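Local coordinates for protein alternansucrase (Leuconostoc mesenteroides, PDB 6HVG) that belongs to glycoside hydrolase family 70, joining a TIM-barrel-type domain to modules of choline-binding-like and cell-wall-binding-like repeats, at residues A[318-331]-A[340-352]. Residues are numbered along the deposited sequence; the frame is centred on the assembly and turned at random.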
ATOM      1  N   ASN A 318      -2.929   7.539  39.859  1.00 61.41           N
ATOM      2  CA  ASN A 318      -2.387   8.616  40.665  1.00 59.96           C
ATOM      3  C   ASN A 318      -1.981   8.124  42.028  1.00 59.37           C
ATOM      4  O   ASN A 318      -2.707   7.362  42.674  1.00 66.16           O
ATOM      5  CB  ASN A 318      -3.435   9.701  40.918  1.00 62.59           C
ATOM      6  CG  ASN A 318      -3.901  10.361  39.655  1.00 64.28           C
ATOM      7  OD1 ASN A 318      -5.033  10.182  39.262  1.00 67.73           O
ATOM      8  ND2 ASN A 318      -3.026  11.125  39.007  1.00 66.63           N
ATOM      9  N   THR A 319      -0.847   8.606  42.500  1.00 57.26           N
ATOM     10  CA  THR A 319      -0.373   8.246  43.815  1.00 58.01           C
ATOM     11  C   THR A 319      -0.658   9.389  44.767  1.00 59.43           C
ATOM     12  O   THR A 319      -0.534  10.548  44.383  1.00 61.10           O
ATOM     13  CB  THR A 319       1.115   7.885  43.790  1.00 56.37           C
ATOM     14  OG1 THR A 319       1.347   6.932  42.738  1.00 51.83           O
ATOM     15  CG2 THR A 319       1.543   7.290  45.137  1.00 59.31           C
ATOM     16  N   PHE A 320      -1.093   9.055  45.982  1.00 58.93           N
ATOM     17  CA  PHE A 320      -1.333  10.039  47.041  1.00 60.40           C
ATOM     18  C   PHE A 320      -0.498   9.610  48.227  1.00 62.30           C
ATOM     19  O   PHE A 320       0.038   8.507  48.235  1.00 64.03           O
ATOM     20  CB  PHE A 320      -2.813  10.071  47.483  1.00 59.71           C
ATOM     21  CG  PHE A 320      -3.770  10.367  46.376  1.00 59.17           C
ATOM     22  CD1 PHE A 320      -4.322  11.633  46.236  1.00 59.47           C
ATOM     23  CD2 PHE A 320      -4.091   9.382  45.439  1.00 60.18           C
ATOM     24  CE1 PHE A 320      -5.171  11.911  45.173  1.00 61.18           C
ATOM     25  CE2 PHE A 320      -4.957   9.649  44.389  1.00 58.51           C
ATOM     26  CZ  PHE A 320      -5.493  10.919  44.248  1.00 58.83           C
ATOM     27  N   TYR A 321      -0.396  10.479  49.221  1.00 61.85           N
ATOM     28  CA  TYR A 321       0.169  10.097  50.509  1.00 64.63           C
ATOM     29  C   TYR A 321      -0.857  10.422  51.561  1.00 64.23           C
ATOM     30  O   TYR A 321      -1.459  11.485  51.528  1.00 68.42           O
ATOM     31  CB  TYR A 321       1.489  10.840  50.825  1.00 65.71           C
ATOM     32  CG  TYR A 321       2.077  10.400  52.146  1.00 65.43           C
ATOM     33  CD1 TYR A 321       2.916   9.292  52.221  1.00 65.49           C
ATOM     34  CD2 TYR A 321       1.746  11.061  53.324  1.00 68.34           C
ATOM     35  CE1 TYR A 321       3.424   8.850  53.435  1.00 66.43           C
ATOM     36  CE2 TYR A 321       2.254  10.639  54.545  1.00 67.92           C
ATOM     37  CZ  TYR A 321       3.094   9.533  54.596  1.00 67.61           C
ATOM     38  OH  TYR A 321       3.578   9.117  55.813  1.00 69.93           O
ATOM     39  N   PHE A 322      -1.054   9.512  52.508  1.00 63.31           N
ATOM     40  CA  PHE A 322      -2.067   9.709  53.533  1.00 65.72           C
ATOM     41  C   PHE A 322      -1.429   9.676  54.910  1.00 69.62           C
ATOM     42  O   PHE A 322      -0.693   8.746  55.223  1.00 73.77           O
ATOM     43  CB  PHE A 322      -3.152   8.629  53.420  1.00 64.92           C
ATOM     44  CG  PHE A 322      -3.941   8.684  52.134  1.00 62.11           C
ATOM     45  CD1 PHE A 322      -4.991   9.576  51.984  1.00 60.67           C
ATOM     46  CD2 PHE A 322      -3.640   7.836  51.074  1.00 60.34           C
ATOM     47  CE1 PHE A 322      -5.720   9.631  50.804  1.00 58.71           C
ATOM     48  CE2 PHE A 322      -4.368   7.888  49.892  1.00 59.62           C
ATOM     49  CZ  PHE A 322      -5.424   8.769  49.764  1.00 57.57           C
ATOM     50  N   ASP A 323      -1.732  10.680  55.731  1.00 73.41           N
ATOM     51  CA  ASP A 323      -1.074  10.844  57.037  1.00 76.00           C
ATOM     52  C   ASP A 323      -1.670   9.932  58.128  1.00 79.35           C
ATOM     53  O   ASP A 323      -2.543   9.107  57.839  1.00 83.89           O
ATOM     54  CB  ASP A 323      -1.066  12.328  57.447  1.00 76.67           C
ATOM     55  CG  ASP A 323      -2.451  12.873  57.789  1.00 77.37           C
ATOM     56  OD1 ASP A 323      -3.327  12.106  58.218  1.00 75.57           O
ATOM     57  OD2 ASP A 323      -2.659  14.092  57.670  1.00 77.12           O
ATOM     58  N   ALA A 324      -1.196  10.077  59.360  1.00 81.47           N
ATOM     59  CA  ALA A 324      -1.702   9.299  60.489  1.00 87.42           C
ATOM     60  C   ALA A 324      -3.211   9.420  60.693  1.00 89.48           C
ATOM     61  O   ALA A 324      -3.850   8.465  61.091  1.00 92.58           O
ATOM     62  CB  ALA A 324      -0.979   9.698  61.765  1.00 88.81           C
ATOM     63  N   ASN A 325      -3.778  10.584  60.409  1.00 89.83           N
ATOM     64  CA  ASN A 325      -5.239  10.787  60.532  1.00 90.48           C
ATOM     65  C   ASN A 325      -6.047  10.255  59.328  1.00 88.72           C
ATOM     66  O   ASN A 325      -7.253  10.460  59.253  1.00 88.17           O
ATOM     67  CB  ASN A 325      -5.592  12.268  60.741  1.00 92.09           C
ATOM     68  CG  ASN A 325      -5.359  12.729  62.160  1.00 92.11           C
ATOM     69  OD1 ASN A 325      -5.942  12.189  63.099  1.00 92.65           O
ATOM     70  ND2 ASN A 325      -4.511  13.747  62.328  1.00 93.27           N
ATOM     71  N   GLY A 326      -5.369   9.616  58.373  1.00 87.85           N
ATOM     72  CA  GLY A 326      -5.984   9.110  57.138  1.00 88.91           C
ATOM     73  C   GLY A 326      -6.127  10.095  55.975  1.00 86.91           C
ATOM     74  O   GLY A 326      -6.482   9.707  54.850  1.00 82.72           O
ATOM     75  N   VAL A 327      -5.837  11.366  56.241  1.00 86.80           N
ATOM     76  CA  VAL A 327      -6.147  12.459  55.310  1.00 87.18           C
ATOM     77  C   VAL A 327      -5.018  12.648  54.302  1.00 82.92           C
ATOM     78  O   VAL A 327      -3.841  12.671  54.680  1.00 81.24           O
ATOM     79  CB  VAL A 327      -6.366  13.798  56.064  1.00 89.35           C
ATOM     80  CG1 VAL A 327      -6.656  14.938  55.090  1.00 87.31           C
ATOM     81  CG2 VAL A 327      -7.472  13.655  57.107  1.00 90.77           C
ATOM     82  N   MET A 328      -5.377  12.805  53.026  1.00 80.67           N
ATOM     83  CA  MET A 328      -4.391  12.982  51.961  1.00 78.87           C
ATOM     84  C   MET A 328      -3.604  14.280  52.160  1.00 79.43           C
ATOM     85  O   MET A 328      -4.162  15.317  52.522  1.00 81.93           O
ATOM     86  CB  MET A 328      -5.059  12.985  50.577  1.00 79.06           C
ATOM     87  CG  MET A 328      -5.210  14.368  49.976  1.00 78.88           C
ATOM     88  SD  MET A 328      -5.782  14.373  48.281  1.00 86.83           S
ATOM     89  CE  MET A 328      -6.174  16.112  48.078  1.00 80.36           C
ATOM     90  N   LEU A 329      -2.303  14.210  51.917  1.00 81.21           N
ATOM     91  CA  LEU A 329      -1.429  15.368  52.019  1.00 77.20           C
ATOM     92  C   LEU A 329      -1.307  16.108  50.683  1.00 76.16           C
ATOM     93  O   LEU A 329      -1.484  15.543  49.608  1.00 76.38           O
ATOM     94  CB  LEU A 329      -0.043  14.947  52.531  1.00 77.71           C
ATOM     95  CG  LEU A 329       0.109  14.594  54.021  1.00 76.47           C
ATOM     96  CD1 LEU A 329       1.565  14.319  54.364  1.00 74.80           C
ATOM     97  CD2 LEU A 329      -0.432  15.695  54.918  1.00 80.66           C
ATOM     98  N   THR A 330      -0.971  17.385  50.783  1.00 77.84           N
ATOM     99  CA  THR A 330      -0.815  18.284  49.637  1.00 76.13           C
ATOM    100  C   THR A 330       0.548  18.975  49.722  1.00 71.31           C
ATOM    101  O   THR A 330       1.187  19.037  50.772  1.00 69.69           O
ATOM    102  CB  THR A 330      -1.909  19.380  49.609  1.00 78.85           C
ATOM    103  OG1 THR A 330      -1.653  20.272  48.531  1.00 88.68           O
ATOM    104  CG2 THR A 330      -1.950  20.212  50.912  1.00 78.91           C
ATOM    105  N   GLY A 331       1.006  19.479  48.595  1.00 69.08           N
ATOM    106  CA  GLY A 331       2.166  20.348  48.586  1.00 69.29           C
ATOM    107  C   GLY A 331       3.480  19.625  48.791  1.00 69.73           C
ATOM    108  O   GLY A 331       3.588  18.405  48.647  1.00 73.33           O
ATOM    109  N   TYR A 340       9.138  14.988  48.536  1.00 54.67           N
ATOM    110  CA  TYR A 340       8.259  14.706  47.423  1.00 53.16           C
ATOM    111  C   TYR A 340       7.382  15.923  47.191  1.00 50.41           C
ATOM    112  O   TYR A 340       7.148  16.684  48.128  1.00 48.46           O
ATOM    113  CB  TYR A 340       7.380  13.500  47.790  1.00 53.88           C
ATOM    114  CG  TYR A 340       8.145  12.256  48.149  1.00 49.54           C
ATOM    115  CD1 TYR A 340       8.544  11.362  47.162  1.00 50.11           C
ATOM    116  CD2 TYR A 340       8.444  11.962  49.465  1.00 48.30           C
ATOM    117  CE1 TYR A 340       9.233  10.206  47.482  1.00 52.01           C
ATOM    118  CE2 TYR A 340       9.115  10.797  49.808  1.00 50.11           C
ATOM    119  CZ  TYR A 340       9.506   9.922  48.816  1.00 51.63           C
ATOM    120  OH  TYR A 340      10.197   8.789  49.124  1.00 50.94           O
ATOM    121  N   TYR A 341       6.915  16.098  45.959  1.00 47.67           N
ATOM    122  CA  TYR A 341       6.038  17.194  45.646  1.00 48.51           C
ATOM    123  C   TYR A 341       4.670  16.674  45.254  1.00 51.24           C
ATOM    124  O   TYR A 341       4.540  15.951  44.290  1.00 50.86           O
ATOM    125  CB  TYR A 341       6.624  18.077  44.545  1.00 46.71           C
ATOM    126  CG  TYR A 341       5.606  19.030  43.937  1.00 46.48           C
ATOM    127  CD1 TYR A 341       4.975  19.978  44.720  1.00 46.69           C
ATOM    128  CD2 TYR A 341       5.285  18.966  42.584  1.00 47.48           C
ATOM    129  CE1 TYR A 341       4.057  20.851  44.170  1.00 48.82           C
ATOM    130  CE2 TYR A 341       4.360  19.809  42.024  1.00 49.90           C
ATOM    131  CZ  TYR A 341       3.746  20.759  42.816  1.00 51.58           C
ATOM    132  OH  TYR A 341       2.826  21.611  42.235  1.00 54.54           O
ATOM    133  N   LEU A 342       3.647  17.074  45.993  1.00 53.49           N
ATOM    134  CA  LEU A 342       2.277  16.699  45.675  1.00 55.27           C
ATOM    135  C   LEU A 342       1.555  17.935  45.181  1.00 57.09           C
ATOM    136  O   LEU A 342       1.656  19.005  45.763  1.00 60.72           O
ATOM    137  CB  LEU A 342       1.567  16.138  46.910  1.00 58.29           C
ATOM    138  CG  LEU A 342       2.335  15.008  47.646  1.00 57.96           C
ATOM    139  CD1 LEU A 342       2.029  14.973  49.120  1.00 61.84           C
ATOM    140  CD2 LEU A 342       2.037  13.632  47.077  1.00 57.25           C
ATOM    141  N   ASP A 343       0.815  17.802  44.091  1.00 58.00           N
ATOM    142  CA  ASP A 343       0.116  18.953  43.528  1.00 60.28           C
ATOM    143  C   ASP A 343      -1.179  19.254  44.281  1.00 64.90           C
ATOM    144  O   ASP A 343      -1.487  18.589  45.274  1.00 65.48           O
ATOM    145  CB  ASP A 343      -0.123  18.787  42.015  1.00 57.75           C
ATOM    146  CG  ASP A 343      -1.185  17.777  41.684  1.00 56.95           C
ATOM    147  OD1 ASP A 343      -1.865  17.269  42.590  1.00 58.82           O
ATOM    148  OD2 ASP A 343      -1.363  17.518  40.487  1.00 53.98           O
ATOM    149  N   GLU A 344      -1.912  20.255  43.799  1.00 72.75           N
ATOM    150  CA  GLU A 344      -3.163  20.728  44.427  1.00 79.53           C
ATOM    151  C   GLU A 344      -4.181  19.593  44.643  1.00 77.22           C
ATOM    152  O   GLU A 344      -4.866  19.547  45.677  1.00 76.28           O
ATOM    153  CB  GLU A 344      -3.814  21.866  43.600  1.00 85.69           C
ATOM    154  CG  GLU A 344      -2.852  22.694  42.767  1.00 91.77           C
ATOM    155  CD  GLU A 344      -2.395  21.969  41.494  1.00 96.50           C
ATOM    156  OE1 GLU A 344      -3.094  21.055  40.995  1.00 93.57           O
ATOM    157  OE2 GLU A 344      -1.306  22.298  40.995  1.00 96.88           O
ATOM    158  N   GLN A 345      -4.252  18.671  43.683  1.00 73.72           N
ATOM    159  CA  GLN A 345      -5.155  17.526  43.774  1.00 73.34           C
ATOM    160  C   GLN A 345      -4.618  16.412  44.690  1.00 73.32           C
ATOM    161  O   GLN A 345      -5.329  15.450  44.932  1.00 76.88           O
ATOM    162  CB  GLN A 345      -5.415  16.935  42.388  1.00 73.07           C
ATOM    163  CG  GLN A 345      -5.884  17.958  41.365  1.00 74.80           C
ATOM    164  CD  GLN A 345      -6.618  17.318  40.208  1.00 73.99           C
ATOM    165  OE1 GLN A 345      -6.192  17.396  39.055  1.00 76.27           O
ATOM    166  NE2 GLN A 345      -7.723  16.659  40.517  1.00 75.21           N
ATOM    167  N   GLY A 346      -3.376  16.533  45.175  1.00 69.25           N
ATOM    168  CA  GLY A 346      -2.726  15.504  45.985  1.00 64.98           C
ATOM    169  C   GLY A 346      -1.966  14.452  45.177  1.00 62.60           C
ATOM    170  O   GLY A 346      -1.479  13.471  45.759  1.00 61.29           O
ATOM    171  N   HIS A 347      -1.843  14.661  43.861  1.00 60.78           N
ATOM    172  CA  HIS A 347      -1.100  13.740  42.996  1.00 62.86           C
ATOM    173  C   HIS A 347       0.414  13.875  43.197  1.00 61.57           C
ATOM    174  O   HIS A 347       0.947  14.964  43.185  1.00 62.32           O
ATOM    175  CB  HIS A 347      -1.440  13.921  41.496  1.00 62.34           C
ATOM    176  CG  HIS A 347      -2.903  13.729  41.171  1.00 66.87           C
ATOM    177  ND1 HIS A 347      -3.787  13.154  42.061  1.00 71.62           N
ATOM    178  CD2 HIS A 347      -3.630  14.022  40.060  1.00 65.09           C
ATOM    179  CE1 HIS A 347      -4.991  13.101  41.521  1.00 69.56           C
ATOM    180  NE2 HIS A 347      -4.926  13.627  40.313  1.00 67.30           N
ATOM    181  N   LEU A 348       1.093  12.743  43.371  1.00 61.88           N
ATOM    182  CA  LEU A 348       2.543  12.691  43.437  1.00 59.11           C
ATOM    183  C   LEU A 348       3.094  12.954  42.039  1.00 57.73           C
ATOM    184  O   LEU A 348       2.681  12.318  41.071  1.00 56.47           O
ATOM    185  CB  LEU A 348       2.988  11.319  43.936  1.00 61.21           C
ATOM    186  CG  LEU A 348       4.492  11.060  43.978  1.00 65.10           C
ATOM    187  CD1 LEU A 348       5.149  11.943  45.014  1.00 65.92           C
ATOM    188  CD2 LEU A 348       4.784   9.592  44.250  1.00 67.68           C
ATOM    189  N   ARG A 349       4.023  13.898  41.940  1.00 55.85           N
ATOM    190  CA  ARG A 349       4.574  14.310  40.643  1.00 54.93           C
ATOM    191  C   ARG A 349       5.960  13.713  40.435  1.00 53.66           C
ATOM    192  O   ARG A 349       6.904  13.993  41.186  1.00 59.64           O
ATOM    193  CB  ARG A 349       4.628  15.832  40.554  1.00 53.53           C
ATOM    194  CG  ARG A 349       3.332  16.503  40.963  1.00 54.48           C
ATOM    195  CD  ARG A 349       2.177  15.975  40.123  1.00 56.34           C
ATOM    196  NE  ARG A 349       2.467  16.136  38.695  1.00 53.17           N
ATOM    197  CZ  ARG A 349       1.974  17.088  37.904  1.00 53.48           C
ATOM    198  NH1 ARG A 349       1.121  17.989  38.355  1.00 53.34           N
ATOM    199  NH2 ARG A 349       2.328  17.128  36.625  1.00 56.25           N
ATOM    200  N   LYS A 350       6.063  12.870  39.425  1.00 49.68           N
ATOM    201  CA  LYS A 350       7.293  12.228  39.085  1.00 49.50           C
ATOM    202  C   LYS A 350       7.792  12.811  37.781  1.00 47.54           C
ATOM    203  O   LYS A 350       7.014  13.286  36.976  1.00 46.08           O
ATOM    204  CB  LYS A 350       7.062  10.723  38.946  1.00 54.01           C
ATOM    205  CG  LYS A 350       6.466  10.054  40.184  1.00 56.20           C
ATOM    206  CD  LYS A 350       6.431   8.547  40.001  1.00 58.85           C
ATOM    207  CE  LYS A 350       5.669   7.868  41.116  1.00 62.23           C
ATOM    208  NZ  LYS A 350       5.301   6.489  40.701  1.00 66.18           N
ATOM    209  N   ASN A 351       9.108  12.755  37.597  1.00 50.01           N
ATOM    210  CA  ASN A 351       9.818  13.383  36.480  1.00 49.26           C
ATOM    211  C   ASN A 351       9.416  14.842  36.319  1.00 49.64           C
ATOM    212  O   ASN A 351       9.065  15.289  35.242  1.00 49.72           O
ATOM    213  CB  ASN A 351       9.623  12.599  35.195  1.00 47.23           C
ATOM    214  CG  ASN A 351      10.583  13.031  34.091  1.00 51.34           C
ATOM    215  OD1 ASN A 351      11.783  13.335  34.344  1.00 52.29           O
ATOM    216  ND2 ASN A 351      10.086  13.045  32.858  1.00 49.33           N
ATOM    217  N   TYR A 352       9.513  15.579  37.423  1.00 53.01           N
ATOM    218  CA  TYR A 352       9.037  16.960  37.515  1.00 55.05           C
ATOM    219  C   TYR A 352      10.186  17.826  38.037  1.00 53.63           C
ATOM    220  O   TYR A 352      10.720  17.575  39.117  1.00 50.48           O
ATOM    221  CB  TYR A 352       7.847  17.022  38.487  1.00 56.40           C
ATOM    222  CG  TYR A 352       7.058  18.314  38.488  1.00 59.92           C
ATOM    223  CD1 TYR A 352       7.509  19.440  39.184  1.00 65.12           C
ATOM    224  CD2 TYR A 352       5.842  18.404  37.842  1.00 63.00           C
ATOM    225  CE1 TYR A 352       6.780  20.634  39.203  1.00 67.99           C
ATOM    226  CE2 TYR A 352       5.106  19.589  37.861  1.00 69.42           C
ATOM    227  CZ  TYR A 352       5.579  20.707  38.545  1.00 70.22           C
ATOM    228  OH  TYR A 352       4.845  21.885  38.572  1.00 71.33           O
TER
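The imidazole of His347 is stacked under the Asn318 amide on one face and meets Phe320 at its edge, and following this side chain outward traces much of the contact. Its CB comes only loosely near Asn318 ND2. With CG anti to its own carbonyl carbon (chi1 -58°), the ring is carried alongside Phe320, pointing the same way. Beyond CB, Asn318 ND2 lies 3.1 Å from His347 CD2, above the CG-CD2 side of the ring; amide and imidazole planes are only 12° apart, so this is a stack, and ND2 also hydrogen-bonds Asn1398 OD1. NE2 and CE1 sit under Asn318 CG, while Asn318 CB adds a CH-pi contact to the same face, 3.9 Å from the ring centroid. On the opposite face Gln345 CB covers the centre of the ring. ND1 and CE1 turn to Phe320, whose CZ stands 3.5 Å from His347 CE1, the two ring planes inclined at 83°.

Next to this cluster, Leu348 N donates to Thr319 O (2.9 Å), and the side chains of Thr319 and Leu348 run side by side. The type I turn from Asp343 to Gly346 brings Gly346 against Phe320 and Met328; its backbone, at positive phi, is one that favours glycine. Within 340-352, His347 N donates to Asp343 OD1, a side-chain bond that spans the turn. At the other end, Leu342 N bonds to Gly331 O (3.0 Å), and Leu342 CD1 packs on Leu329 CB.

The contact thus joins successive hairpins of the choline-binding-type repeats: strand 319-322 pairs with 310-313, strand 338-342 with 333-335, and Phe311 of the first hairpin meets Tyr321, Tyr340 and Leu348, while the loop holding Asn1398 touches the His347 side chain.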